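Local coordinates for protein CrataBL (Crataeva tapia, PDB 4IHZ) that inhibits trypsin and, probably more strongly, factor Xa, and probably acts as a lectin that binds glucose and N-acetylglucosamine and agglutinates erythrocytes, at residues W86-V99 / V141-D153. Sequence-based numbering, arbitrary orientation.
Sequences WTVKSSSIHRGLVV and VGGGGRRYLAPRD
H94 turns the edge of its imidazole onto one face of the Y148 ring, a T-shaped pair with planes at 82° and CD2 of H94 3.6 Å from CE2 of Y148. I93 CG2 lies over one face of the imidazole, 3.9 Å above its plane; S91 OG and Y148 OH are at its edge. At the Y148 edge lies NH2 of R152; CA of G96 and O of R95 sit over one face of the R152 guanidinium, O of H94 and O of L97 at its edge. These groups join two parts of the beta-trefoil: hairpin 87-100, closed by a type I turn and a G1 bulge, and strand 148-151 with its preceding loop. Arginine suits this place because its planar group carries several N-H donors: R152 NE and NH2 grip L97 O side-on, at 3.0 and 2.9 Å, and NH2 also donates to H94 O in the turn at 2.8 Å. With CG between backbone N and carbonyl carbon (chi1 57°), Y148 reaches H94, and its OH donates to an in-plane lone pair of V141 O; S91 OG and H94 ND1 share a hydrogen bond that fixes the imidazole. G142, lacking a CB to collide with I93 O, makes a CA-H...O contact to it. P151 CG packs against V88 and L97, L149 CD1 on W86 CZ3. V99 N donates to L149 O; a water bonds that oxygen, at 2.7 Å, and V99 O.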
loop_
_atom_site.group_PDB
_atom_site.type_symbol
_atom_site.label_atom_id
_atom_site.label_comp_id
_atom_site.label_asym_id
_atom_site.label_seq_id
_atom_site.Cartn_x
_atom_site.Cartn_y
_atom_site.Cartn_z
ATOM N N TRP A 86 -6.870 -0.120 -5.959
ATOM C CA TRP A 86 -6.966 0.461 -7.294
ATOM C C TRP A 86 -7.345 1.937 -7.299
ATOM O O TRP A 86 -8.087 2.417 -6.440
ATOM C CB TRP A 86 -7.990 -0.323 -8.087
ATOM C CG TRP A 86 -7.561 -1.746 -8.387
ATOM C CD1 TRP A 86 -6.635 -2.550 -7.700
ATOM C CD2 TRP A 86 -8.023 -2.535 -9.490
ATOM N NE1 TRP A 86 -6.509 -3.780 -8.357
ATOM C CE2 TRP A 86 -7.374 -3.786 -9.423
ATOM C CE3 TRP A 86 -8.955 -2.296 -10.532
ATOM C CZ2 TRP A 86 -7.585 -4.805 -10.383
ATOM C CZ3 TRP A 86 -9.183 -3.314 -11.456
ATOM C CH2 TRP A 86 -8.508 -4.551 -11.373
ATOM N N THR A 87 -6.841 2.652 -8.290
ATOM C CA THR A 87 -7.151 4.063 -8.443
ATOM C C THR A 87 -6.954 4.362 -9.931
ATOM O O THR A 87 -6.798 3.438 -10.758
ATOM C CB THR A 87 -6.225 4.933 -7.559
ATOM O OG1 THR A 87 -6.595 6.304 -7.658
ATOM C CG2 THR A 87 -4.740 4.766 -7.905
ATOM N N VAL A 88 -6.990 5.639 -10.288
ATOM C CA VAL A 88 -6.706 6.033 -11.657
ATOM C C VAL A 88 -5.654 7.112 -11.657
ATOM O O VAL A 88 -5.661 7.964 -10.795
ATOM C CB VAL A 88 -8.013 6.534 -12.363
ATOM C CG1 VAL A 88 -7.720 7.367 -13.656
ATOM C CG2 VAL A 88 -8.913 5.349 -12.634
ATOM N N LYS A 89 -4.728 7.049 -12.612
ATOM C CA LYS A 89 -3.673 8.048 -12.734
ATOM C C LYS A 89 -3.578 8.494 -14.171
ATOM O O LYS A 89 -3.981 7.763 -15.073
ATOM C CB LYS A 89 -2.314 7.506 -12.279
ATOM C CG LYS A 89 -2.292 7.082 -10.786
ATOM C CD LYS A 89 -0.908 6.630 -10.366
ATOM C CE LYS A 89 -0.868 6.168 -8.922
ATOM N NZ LYS A 89 0.555 5.946 -8.489
ATOM N N SER A 90 -3.066 9.702 -14.368
ATOM C CA SER A 90 -2.820 10.196 -15.722
ATOM C C SER A 90 -1.445 9.724 -16.172
ATOM O O SER A 90 -0.505 9.692 -15.358
ATOM C CB SER A 90 -2.895 11.722 -15.748
ATOM O OG SER A 90 -1.918 12.258 -14.876
ATOM N N SER A 91 -1.312 9.336 -17.446
ATOM C CA SER A 91 -0.032 8.883 -17.999
ATOM C C SER A 91 0.155 9.368 -19.435
ATOM O O SER A 91 -0.560 8.917 -20.327
ATOM C CB SER A 91 0.089 7.339 -17.999
ATOM O OG SER A 91 1.308 6.989 -18.631
ATOM N N SER A 92 1.124 10.247 -19.677
ATOM C CA SER A 92 1.270 10.735 -21.069
ATOM C C SER A 92 1.766 9.607 -21.990
ATOM O O SER A 92 1.388 9.540 -23.165
ATOM C CB SER A 92 2.152 11.997 -21.169
ATOM O OG SER A 92 3.491 11.707 -20.819
ATOM N N ILE A 93 2.586 8.710 -21.442
ATOM C CA ILE A 93 3.129 7.558 -22.177
ATOM C C ILE A 93 1.971 6.681 -22.686
ATOM O O ILE A 93 2.044 6.109 -23.764
ATOM C CB ILE A 93 4.051 6.669 -21.261
ATOM C CG1 ILE A 93 5.235 7.486 -20.735
ATOM C CG2 ILE A 93 4.519 5.411 -22.009
ATOM C CD1 ILE A 93 6.562 7.350 -21.482
ATOM N N HIS A 94 0.895 6.620 -21.908
ATOM C CA HIS A 94 -0.256 5.824 -22.259
ATOM C C HIS A 94 -1.394 6.648 -22.831
ATOM O O HIS A 94 -2.493 6.136 -23.034
ATOM C CB HIS A 94 -0.690 4.981 -21.031
ATOM C CG HIS A 94 0.366 4.032 -20.585
ATOM N ND1 HIS A 94 1.368 4.397 -19.710
ATOM C CD2 HIS A 94 0.610 2.741 -20.919
ATOM C CE1 HIS A 94 2.167 3.363 -19.505
ATOM N NE2 HIS A 94 1.741 2.352 -20.244
ATOM N N ARG A 95 -1.095 7.905 -23.185
ATOM C CA ARG A 95 -2.079 8.831 -23.773
ATOM C C ARG A 95 -3.382 8.976 -22.996
ATOM O O ARG A 95 -4.460 9.051 -23.589
ATOM C CB ARG A 95 -2.405 8.432 -25.200
ATOM C CG ARG A 95 -1.267 8.565 -26.169
ATOM C CD ARG A 95 -1.781 8.235 -27.544
ATOM N NE ARG A 95 -2.503 9.348 -28.191
ATOM C CZ ARG A 95 -3.575 9.195 -28.976
ATOM N NH1 ARG A 95 -4.077 7.977 -29.204
ATOM N NH2 ARG A 95 -4.147 10.258 -29.533
ATOM N N GLY A 96 -3.297 8.984 -21.669
ATOM C CA GLY A 96 -4.440 9.409 -20.877
ATOM C C GLY A 96 -4.512 8.703 -19.548
ATOM O O GLY A 96 -3.484 8.267 -19.000
ATOM N N LEU A 97 -5.731 8.603 -19.043
ATOM C CA LEU A 97 -5.954 7.992 -17.733
ATOM C C LEU A 97 -5.776 6.504 -17.858
ATOM O O LEU A 97 -6.121 5.898 -18.866
ATOM C CB LEU A 97 -7.375 8.270 -17.220
ATOM C CG LEU A 97 -7.821 9.742 -17.099
ATOM C CD1 LEU A 97 -9.327 9.902 -16.794
ATOM C CD2 LEU A 97 -6.976 10.504 -16.102
ATOM N N VAL A 98 -5.267 5.926 -16.780
ATOM C CA VAL A 98 -5.053 4.470 -16.658
ATOM C C VAL A 98 -5.454 4.014 -15.272
ATOM O O VAL A 98 -5.370 4.780 -14.306
ATOM C CB VAL A 98 -3.571 4.058 -16.949
ATOM C CG1 VAL A 98 -3.189 4.426 -18.366
ATOM C CG2 VAL A 98 -2.575 4.748 -15.999
ATOM N N VAL A 99 -5.927 2.784 -15.200
ATOM C CA VAL A 99 -6.127 2.137 -13.862
ATOM C C VAL A 99 -4.769 1.767 -13.327
ATOM O O VAL A 99 -3.949 1.214 -14.049
ATOM C CB VAL A 99 -7.031 0.911 -13.983
ATOM C CG1 VAL A 99 -7.210 0.248 -12.597
ATOM C CG2 VAL A 99 -8.426 1.290 -14.493
ATOM N N VAL A 141 -2.305 1.434 -26.275
ATOM C CA VAL A 141 -1.387 2.518 -26.634
ATOM C C VAL A 141 -0.349 2.773 -25.529
ATOM O O VAL A 141 -0.708 2.969 -24.362
ATOM C CB VAL A 141 -2.107 3.833 -27.029
ATOM C CG1 VAL A 141 -3.004 4.350 -25.922
ATOM C CG2 VAL A 141 -1.087 4.897 -27.437
ATOM N N GLY A 142 0.932 2.713 -25.894
ATOM C CA GLY A 142 2.041 2.888 -24.961
ATOM C C GLY A 142 2.309 1.693 -24.067
ATOM O O GLY A 142 3.146 1.763 -23.160
ATOM N N GLY A 143 1.624 0.586 -24.347
ATOM C CA GLY A 143 1.646 -0.576 -23.480
ATOM C C GLY A 143 2.781 -1.569 -23.703
ATOM O O GLY A 143 2.867 -2.578 -22.995
ATOM N N GLY A 144 3.612 -1.322 -24.708
ATOM C CA GLY A 144 4.803 -2.145 -24.938
ATOM C C GLY A 144 4.480 -3.581 -25.294
ATOM O O GLY A 144 5.260 -4.504 -25.011
ATOM N N GLY A 145 3.304 -3.800 -25.873
ATOM C CA GLY A 145 2.909 -5.151 -26.254
ATOM C C GLY A 145 1.952 -5.812 -25.273
ATOM O O GLY A 145 1.531 -6.956 -25.489
ATOM N N ARG A 146 1.589 -5.084 -24.220
ATOM C CA ARG A 146 0.586 -5.542 -23.254
ATOM C C ARG A 146 -0.683 -4.702 -23.335
ATOM O O ARG A 146 -0.674 -3.564 -23.822
ATOM C CB ARG A 146 1.103 -5.471 -21.823
ATOM C CG ARG A 146 1.893 -6.629 -21.466
ATOM C CD ARG A 146 2.338 -6.524 -20.035
ATOM N NE ARG A 146 3.300 -7.568 -19.852
ATOM C CZ ARG A 146 4.052 -7.712 -18.767
ATOM N NH1 ARG A 146 3.925 -6.861 -17.763
ATOM N NH2 ARG A 146 4.925 -8.710 -18.710
ATOM N N ARG A 147 -1.777 -5.282 -22.884
ATOM C CA ARG A 147 -3.040 -4.565 -22.790
ATOM C C ARG A 147 -3.328 -4.220 -21.376
ATOM O O ARG A 147 -3.087 -5.045 -20.476
ATOM C CB ARG A 147 -4.167 -5.407 -23.363
ATOM C CG ARG A 147 -3.800 -5.914 -24.763
ATOM C CD ARG A 147 -4.986 -6.080 -25.648
ATOM N NE ARG A 147 -6.007 -6.951 -25.088
ATOM C CZ ARG A 147 -7.128 -7.253 -25.729
ATOM N NH1 ARG A 147 -7.333 -6.779 -26.964
ATOM N NH2 ARG A 147 -8.023 -8.041 -25.174
ATOM N N TYR A 148 -3.847 -3.029 -21.144
ATOM C CA TYR A 148 -4.038 -2.539 -19.766
ATOM C C TYR A 148 -5.419 -1.946 -19.629
ATOM O O TYR A 148 -6.036 -1.533 -20.610
ATOM C CB TYR A 148 -2.961 -1.498 -19.412
ATOM C CG TYR A 148 -2.921 -0.320 -20.349
ATOM C CD1 TYR A 148 -3.708 0.805 -20.085
ATOM C CD2 TYR A 148 -2.109 -0.337 -21.464
ATOM C CE1 TYR A 148 -3.684 1.901 -20.961
ATOM C CE2 TYR A 148 -2.090 0.739 -22.329
ATOM C CZ TYR A 148 -2.854 1.854 -22.038
ATOM O OH TYR A 148 -2.847 2.933 -22.888
ATOM N N LEU A 149 -5.913 -1.900 -18.407
ATOM C CA LEU A 149 -7.228 -1.310 -18.107
ATOM C C LEU A 149 -7.139 0.213 -17.983
ATOM O O LEU A 149 -6.182 0.740 -17.437
ATOM C CB LEU A 149 -7.807 -1.932 -16.829
ATOM C CG LEU A 149 -8.116 -3.416 -16.862
ATOM C CD1 LEU A 149 -8.704 -3.704 -15.495
ATOM C CD2 LEU A 149 -9.120 -3.755 -17.982
ATOM N N ALA A 150 -8.130 0.904 -18.556
ATOM C CA ALA A 150 -8.136 2.378 -18.560
ATOM C C ALA A 150 -9.566 2.885 -18.609
ATOM O O ALA A 150 -10.420 2.312 -19.281
ATOM C CB ALA A 150 -7.375 2.873 -19.736
ATOM N N PRO A 151 -9.832 3.997 -17.916
ATOM C CA PRO A 151 -11.215 4.514 -17.906
ATOM C C PRO A 151 -11.435 5.485 -19.059
ATOM O O PRO A 151 -11.322 6.703 -18.908
ATOM C CB PRO A 151 -11.309 5.211 -16.542
ATOM C CG PRO A 151 -9.905 5.703 -16.291
ATOM C CD PRO A 151 -8.967 4.688 -16.944
ATOM N N ARG A 152 -11.745 4.931 -20.228
ATOM C CA ARG A 152 -11.846 5.768 -21.421
ATOM C C ARG A 152 -13.165 5.610 -22.133
ATOM O O ARG A 152 -13.234 5.791 -23.378
ATOM C CB ARG A 152 -10.661 5.510 -22.348
ATOM C CG ARG A 152 -9.359 5.870 -21.676
ATOM C CD ARG A 152 -8.159 5.918 -22.587
ATOM N NE ARG A 152 -6.943 5.954 -21.779
ATOM C CZ ARG A 152 -5.721 5.714 -22.241
ATOM N NH1 ARG A 152 -5.521 5.451 -23.539
ATOM N NH2 ARG A 152 -4.693 5.743 -21.407
ATOM N N ASP A 153 -14.203 5.330 -21.338
ATOM C CA ASP A 153 -15.599 5.255 -21.799
ATOM C C ASP A 153 -15.927 4.295 -22.948
ATOM O O ASP A 153 -16.940 4.474 -23.644
ATOM C CB ASP A 153 -16.186 6.650 -22.033
ATOM C CG ASP A 153 -16.727 7.256 -20.756
ATOM O OD1 ASP A 153 -17.463 6.540 -20.003
ATOM O OD2 ASP A 153 -16.406 8.438 -20.515
HETATM O O HOH W 1 -4.065 -0.330 -16.110
#